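Local coordinates for tudor and KH domain-containing protein homolog (Drosophila melanogaster, PDB 5YGB) that binds Piwi through its Tudor domain and probably recruits Piwi proteins to the piRNA biogenesis machinery in the nuage, supporting transposon silencing in the germline, at residues Q59-V64 with Y72-V77; K161-V166 with E193-A198. The protein carries 1 engineered substitution. All blocks are in the same frame, centred on the assembly; numbering follows the deposited sequence.

Overall arrangement
The chain is the extended Tudor domain of Papi, in which a Tudor barrel is joined to a staphylococcal nuclease-like (SN-like) lobe. Interaction 1 is a hairpin of the barrel; interaction 2 pairs two strands of the lobe's mixed sheet. They lie on opposite sides of the chain's centre, with their centres 29 Å apart and their nearest atoms about 17 Å apart. One link is nevertheless direct: the connection between the two strands of interaction 2 carries Ser180 and Ala181, which hydrogen bond to the carboxylate of Glu75 in interaction 1. In extended Tudor domains the peptide generally binds in the cleft between the two lobes, and Papi takes the Piwi N-terminus with or without arginine methylation.

Interaction 1: Q59-V64 with Y72-V77; sequences QIVAAV and YRAEIV
Val61 and Ala74 face each other as an antiparallel hydrogen-bonded pair, Val61 N reaching Ala74 O at 2.8 Å almost linearly (172°). Ala63 and Tyr72 form a second such pair, and Ile76 N closes on Gln59 O at 2.9 Å, making five backbone bonds in all. On the face of Val61, Ala63 and Ala74 the packing is close: Val61 CG2 meets Ala74 CB at 4.2 Å, while its other methyl, CG1, placed anti to the carbonyl carbon (chi1 -61°), turns to Ile76 CD1 at 4.1 Å, the side chains crossing at about a right angle. Small alanines suit this face, since Leu93 of the adjoining strand packs on Ala63. The other face is apolar only in part: Ile60 CD1 lies against Glu75 CB at 3.7 Å, whereas the Glu75 carboxylate is hydrogen-bonded to Ser180 and Ala181 N, and buried Arg73 packs against Met33 and Met37 of helix 25-41 and forms a salt bridge with Asp97. The more solvent-accessible parts are Gln59, Ile60 and Tyr72, the last hydrogen-bonded through OH to Asp68 and packed against Tyr98. This steeply twisted pair, its strand directions 127° apart, is a beta hairpin of the strongly bent, SH3-like Tudor barrel.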
loop_
_atom_site.group_PDB
_atom_site.type_symbol
_atom_site.label_atom_id
_atom_site.label_comp_id
_atom_site.label_asym_id
_atom_site.label_seq_id
_atom_site.Cartn_x
_atom_site.Cartn_y
_atom_site.Cartn_z
ATOM N N GLN A 59 -11.490 -11.640 -4.008
ATOM C CA GLN A 59 -11.655 -12.197 -2.670
ATOM C C GLN A 59 -10.742 -11.489 -1.674
ATOM O O GLN A 59 -9.589 -11.196 -1.986
ATOM C CB GLN A 59 -11.358 -13.694 -2.692
ATOM C CG GLN A 59 -11.770 -14.464 -1.438
ATOM C CD GLN A 59 -11.427 -15.943 -1.552
ATOM O OE1 GLN A 59 -10.898 -16.387 -2.566
ATOM N NE2 GLN A 59 -11.714 -16.708 -0.501
ATOM N N ILE A 60 -11.263 -11.216 -0.483
ATOM C CA ILE A 60 -10.460 -10.655 0.596
ATOM C C ILE A 60 -10.070 -11.787 1.522
ATOM O O ILE A 60 -10.927 -12.513 2.040
ATOM C CB ILE A 60 -11.214 -9.567 1.361
ATOM C CG1 ILE A 60 -11.751 -8.494 0.407
ATOM C CG2 ILE A 60 -10.313 -8.918 2.381
ATOM C CD1 ILE A 60 -10.694 -7.814 -0.452
ATOM N N VAL A 61 -8.770 -11.937 1.729
ATOM C CA VAL A 61 -8.206 -13.070 2.454
ATOM C C VAL A 61 -7.244 -12.603 3.545
ATOM O O VAL A 61 -6.973 -11.398 3.681
ATOM C CB VAL A 61 -7.470 -14.038 1.487
ATOM C CG1 VAL A 61 -8.427 -14.592 0.442
ATOM C CG2 VAL A 61 -6.310 -13.326 0.792
ATOM N N ALA A 62 -6.753 -13.553 4.336
ATOM C CA ALA A 62 -5.661 -13.331 5.275
ATOM C C ALA A 62 -4.407 -13.956 4.692
ATOM O O ALA A 62 -4.474 -15.070 4.176
ATOM C CB ALA A 62 -5.979 -13.940 6.636
ATOM N N ALA A 63 -3.275 -13.267 4.760
ATOM C CA ALA A 63 -2.042 -13.828 4.215
ATOM C C ALA A 63 -0.855 -13.479 5.066
ATOM O O ALA A 63 -0.744 -12.350 5.581
ATOM C CB ALA A 63 -1.817 -13.328 2.790
ATOM N N VAL A 64 0.059 -14.433 5.187
ATOM C CA VAL A 64 1.288 -14.172 5.917
ATOM C C VAL A 64 2.357 -13.731 4.929
ATOM O O VAL A 64 2.531 -14.333 3.865
ATOM C CB VAL A 64 1.770 -15.405 6.735
ATOM C CG1 VAL A 64 2.007 -16.620 5.845
ATOM C CG2 VAL A 64 3.026 -15.061 7.528
ATOM N N TYR A 72 -1.753 -10.384 7.332
ATOM C CA TYR A 72 -2.333 -9.167 6.779
ATOM C C TYR A 72 -3.605 -9.433 6.003
ATOM O O TYR A 72 -3.785 -10.517 5.435
ATOM C CB TYR A 72 -1.310 -8.486 5.863
ATOM C CG TYR A 72 -0.113 -7.968 6.632
ATOM C CD1 TYR A 72 -0.196 -6.783 7.350
ATOM C CD2 TYR A 72 1.085 -8.678 6.668
ATOM C CE1 TYR A 72 0.884 -6.298 8.071
ATOM C CE2 TYR A 72 2.175 -8.196 7.377
ATOM C CZ TYR A 72 2.063 -7.012 8.080
ATOM O OH TYR A 72 3.132 -6.517 8.801
ATOM N N ARG A 73 -4.478 -8.429 5.945
ATOM C CA ARG A 73 -5.611 -8.468 5.023
ATOM C C ARG A 73 -5.131 -8.214 3.601
ATOM O O ARG A 73 -4.344 -7.298 3.343
ATOM C CB ARG A 73 -6.667 -7.423 5.409
ATOM C CG ARG A 73 -7.214 -7.590 6.834
ATOM C CD ARG A 73 -8.458 -6.762 7.092
ATOM N NE ARG A 73 -8.201 -5.328 6.991
ATOM C CZ ARG A 73 -9.147 -4.410 7.154
ATOM N NH1 ARG A 73 -10.398 -4.783 7.418
ATOM N NH2 ARG A 73 -8.853 -3.117 7.041
ATOM N N ALA A 74 -5.633 -9.007 2.664
ATOM C CA ALA A 74 -5.189 -8.888 1.289
ATOM C C ALA A 74 -6.317 -9.157 0.314
ATOM O O ALA A 74 -7.228 -9.939 0.595
ATOM C CB ALA A 74 -4.009 -9.833 1.026
ATOM N N GLU A 75 -6.247 -8.508 -0.841
ATOM C CA GLU A 75 -7.185 -8.687 -1.938
ATOM C C GLU A 75 -6.514 -9.493 -3.047
ATOM O O GLU A 75 -5.404 -9.167 -3.479
ATOM C CB GLU A 75 -7.642 -7.313 -2.450
ATOM C CG GLU A 75 -8.495 -7.345 -3.705
ATOM C CD GLU A 75 -8.755 -5.963 -4.273
ATOM O OE1 GLU A 75 -8.316 -4.955 -3.675
ATOM O OE2 GLU A 75 -9.412 -5.888 -5.325
ATOM N N ILE A 76 -7.164 -10.555 -3.504
ATOM C CA ILE A 76 -6.635 -11.293 -4.646
ATOM C C ILE A 76 -6.847 -10.477 -5.920
ATOM O O ILE A 76 -7.986 -10.144 -6.287
ATOM C CB ILE A 76 -7.296 -12.674 -4.774
ATOM C CG1 ILE A 76 -7.028 -13.510 -3.515
ATOM C CG2 ILE A 76 -6.798 -13.400 -6.046
ATOM C CD1 ILE A 76 -7.568 -14.934 -3.583
ATOM N N VAL A 77 -5.756 -10.115 -6.586
ATOM C CA VAL A 77 -5.910 -9.346 -7.815
ATOM C C VAL A 77 -5.594 -10.166 -9.063
ATOM O O VAL A 77 -5.951 -9.753 -10.168
ATOM C CB VAL A 77 -5.066 -8.060 -7.791
ATOM C CG1 VAL A 77 -5.536 -7.161 -6.641
ATOM C CG2 VAL A 77 -3.607 -8.377 -7.660
#

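Interaction 2: K161-V166 with E193-A198; sequences KLIARV and ELFDPA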
loop_
_atom_site.group_PDB
_atom_site.type_symbol
_atom_site.label_atom_id
_atom_site.label_comp_id
_atom_site.label_asym_id
_atom_site.label_seq_id
_atom_site.Cartn_x
_atom_site.Cartn_y
_atom_site.Cartn_z
ATOM N N LYS A 161 5.494 10.407 11.016
ATOM C CA LYS A 161 4.358 11.279 10.775
ATOM C C LYS A 161 4.658 12.354 9.739
ATOM O O LYS A 161 5.677 13.049 9.810
ATOM C CB LYS A 161 3.891 11.947 12.067
ATOM C CG LYS A 161 2.906 13.073 11.802
ATOM C CD LYS A 161 2.166 13.501 13.049
ATOM C CE LYS A 161 3.102 14.094 14.054
ATOM N NZ LYS A 161 2.349 14.467 15.285
ATOM N N LEU A 162 3.757 12.476 8.770
ATOM C CA LEU A 162 3.765 13.556 7.796
ATOM C C LEU A 162 2.411 14.246 7.832
ATOM O O LEU A 162 1.424 13.655 8.277
ATOM C CB LEU A 162 4.036 13.032 6.377
ATOM C CG LEU A 162 5.352 12.301 6.161
ATOM C CD1 LEU A 162 5.416 11.792 4.725
ATOM C CD2 LEU A 162 6.539 13.203 6.450
ATOM N N ILE A 163 2.361 15.485 7.360
ATOM C CA ILE A 163 1.102 16.199 7.174
ATOM C C ILE A 163 0.786 16.221 5.689
ATOM O O ILE A 163 1.575 16.734 4.891
ATOM C CB ILE A 163 1.156 17.647 7.700
ATOM C CG1 ILE A 163 1.576 17.677 9.168
ATOM C CG2 ILE A 163 -0.190 18.334 7.497
ATOM C CD1 ILE A 163 0.694 16.837 10.080
ATOM N N ALA A 164 -0.356 15.646 5.321
ATOM C CA ALA A 164 -0.779 15.567 3.929
ATOM C C ALA A 164 -1.980 16.457 3.677
ATOM O O ALA A 164 -2.809 16.662 4.565
ATOM C CB ALA A 164 -1.113 14.132 3.553
ATOM N N ARG A 165 -2.077 16.989 2.468
ATOM C CA ARG A 165 -3.278 17.704 2.065
ATOM C C ARG A 165 -3.605 17.354 0.618
ATOM O O ARG A 165 -2.747 17.414 -0.260
ATOM C CB ARG A 165 -3.107 19.210 2.229
ATOM C CG ARG A 165 -4.361 19.988 1.862
ATOM C CD ARG A 165 -4.129 21.495 1.881
ATOM N NE ARG A 165 -3.976 22.021 3.234
ATOM C CZ ARG A 165 -3.869 23.315 3.521
ATOM N NH1 ARG A 165 -3.899 24.215 2.547
ATOM N NH2 ARG A 165 -3.736 23.709 4.781
ATOM N N VAL A 166 -4.852 16.974 0.370
ATOM C CA VAL A 166 -5.275 16.694 -0.995
ATOM C C VAL A 166 -5.497 18.015 -1.717
ATOM O O VAL A 166 -6.290 18.844 -1.260
ATOM C CB VAL A 166 -6.557 15.848 -1.024
ATOM C CG1 VAL A 166 -7.046 15.662 -2.455
ATOM C CG2 VAL A 166 -6.316 14.496 -0.363
ATOM N N GLU A 193 -0.038 17.234 -1.232
ATOM C CA GLU A 193 1.145 17.883 -0.684
ATOM C C GLU A 193 1.558 17.117 0.565
ATOM O O GLU A 193 0.706 16.645 1.311
ATOM C CB GLU A 193 0.856 19.335 -0.316
ATOM C CG GLU A 193 0.524 20.214 -1.487
ATOM C CD GLU A 193 0.517 21.686 -1.124
ATOM O OE1 GLU A 193 0.522 22.011 0.087
ATOM O OE2 GLU A 193 0.512 22.518 -2.057
ATOM N N LEU A 194 2.851 16.998 0.807
ATOM C CA LEU A 194 3.343 16.324 1.995
ATOM C C LEU A 194 4.375 17.183 2.654
ATOM O O LEU A 194 5.248 17.729 1.983
ATOM C CB LEU A 194 3.994 14.982 1.672
ATOM C CG LEU A 194 3.194 13.806 1.144
ATOM C CD1 LEU A 194 4.136 12.655 0.862
ATOM C CD2 LEU A 194 2.134 13.415 2.163
ATOM N N PHE A 195 4.318 17.293 3.970
ATOM C CA PHE A 195 5.490 17.821 4.630
ATOM C C PHE A 195 5.716 17.180 5.973
ATOM O O PHE A 195 4.812 16.624 6.594
ATOM C CB PHE A 195 5.423 19.338 4.746
ATOM C CG PHE A 195 4.407 19.842 5.701
ATOM C CD1 PHE A 195 4.732 20.046 7.036
ATOM C CD2 PHE A 195 3.135 20.183 5.262
ATOM C CE1 PHE A 195 3.791 20.540 7.917
ATOM C CE2 PHE A 195 2.193 20.683 6.139
ATOM C CZ PHE A 195 2.521 20.866 7.466
ATOM N N ASP A 196 6.968 17.238 6.392
ATOM C CA ASP A 196 7.419 16.626 7.619
ATOM C C ASP A 196 7.448 17.699 8.704
ATOM O O ASP A 196 8.250 18.621 8.641
ATOM C CB ASP A 196 8.803 16.006 7.402
ATOM C CG ASP A 196 9.305 15.256 8.601
ATOM O OD1 ASP A 196 8.740 15.411 9.710
ATOM O OD2 ASP A 196 10.295 14.510 8.441
ATOM N N PRO A 197 6.571 17.588 9.710
ATOM C CA PRO A 197 6.498 18.625 10.752
ATOM C C PRO A 197 7.677 18.642 11.716
ATOM O O PRO A 197 7.822 19.597 12.480
ATOM C CB PRO A 197 5.210 18.276 11.491
ATOM C CG PRO A 197 5.058 16.802 11.299
ATOM C CD PRO A 197 5.560 16.534 9.901
ATOM N N ALA A 198 8.490 17.592 11.680
ATOM C CA ALA A 198 9.704 17.525 12.471
ATOM C C ALA A 198 10.936 17.768 11.601
ATOM O O ALA A 198 12.018 17.306 11.941
ATOM C CB ALA A 198 9.812 16.153 13.184
HETATM O O HOH W 1 7.662 13.622 11.428
HETATM O O HOH W 2 -2.106 23.707 0.071
#
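The Phe195 ring takes Ile163 on one face: CB stands 3.5 Å above the ring plane, offset toward the rim, in a CH-pi contact 22° off the normal. Phe195 CG lies between its backbone N and carbonyl carbon (chi1 70°), a torsion that leans the ring toward the partner strand and onto Ile163. That isoleucine has two modelled conformers, making the placing of its branches less certain. A second flat group, the Asp196 carboxylate, is met from above its plane by Ala198 N, 2.9 Å from OD1, forming an Asx turn. A water also donates to Asp196 OD1 (2.7 Å) and to Lys161 O, while OD2 makes a long, weak ion pair with Arg160. With an alanine in place of Asp196, Ala198 N would probably lose its side-chain acceptor and the water would keep Lys161 O but lose its second anchor, leaving the turn freer to shift. Leu162 CD2 packs on Asp196 CB at 3.7 Å, and Ala164 is small enough for Leu194 CD2 to settle on its CB at 3.6 Å. Four backbone bonds pair Ile163 with Phe195 and Arg165 with Glu193, and another water bridges Glu193 OE1 and, weakly, Arg165 NH1. Strand 5-12 flanks 162-166 through backbone hydrogen bonds of Leu162 with Val7 and Ala164 with Met5, while helix 144-154 packs against the leucines, Thr154 on Leu162 and Phe150 on Leu194.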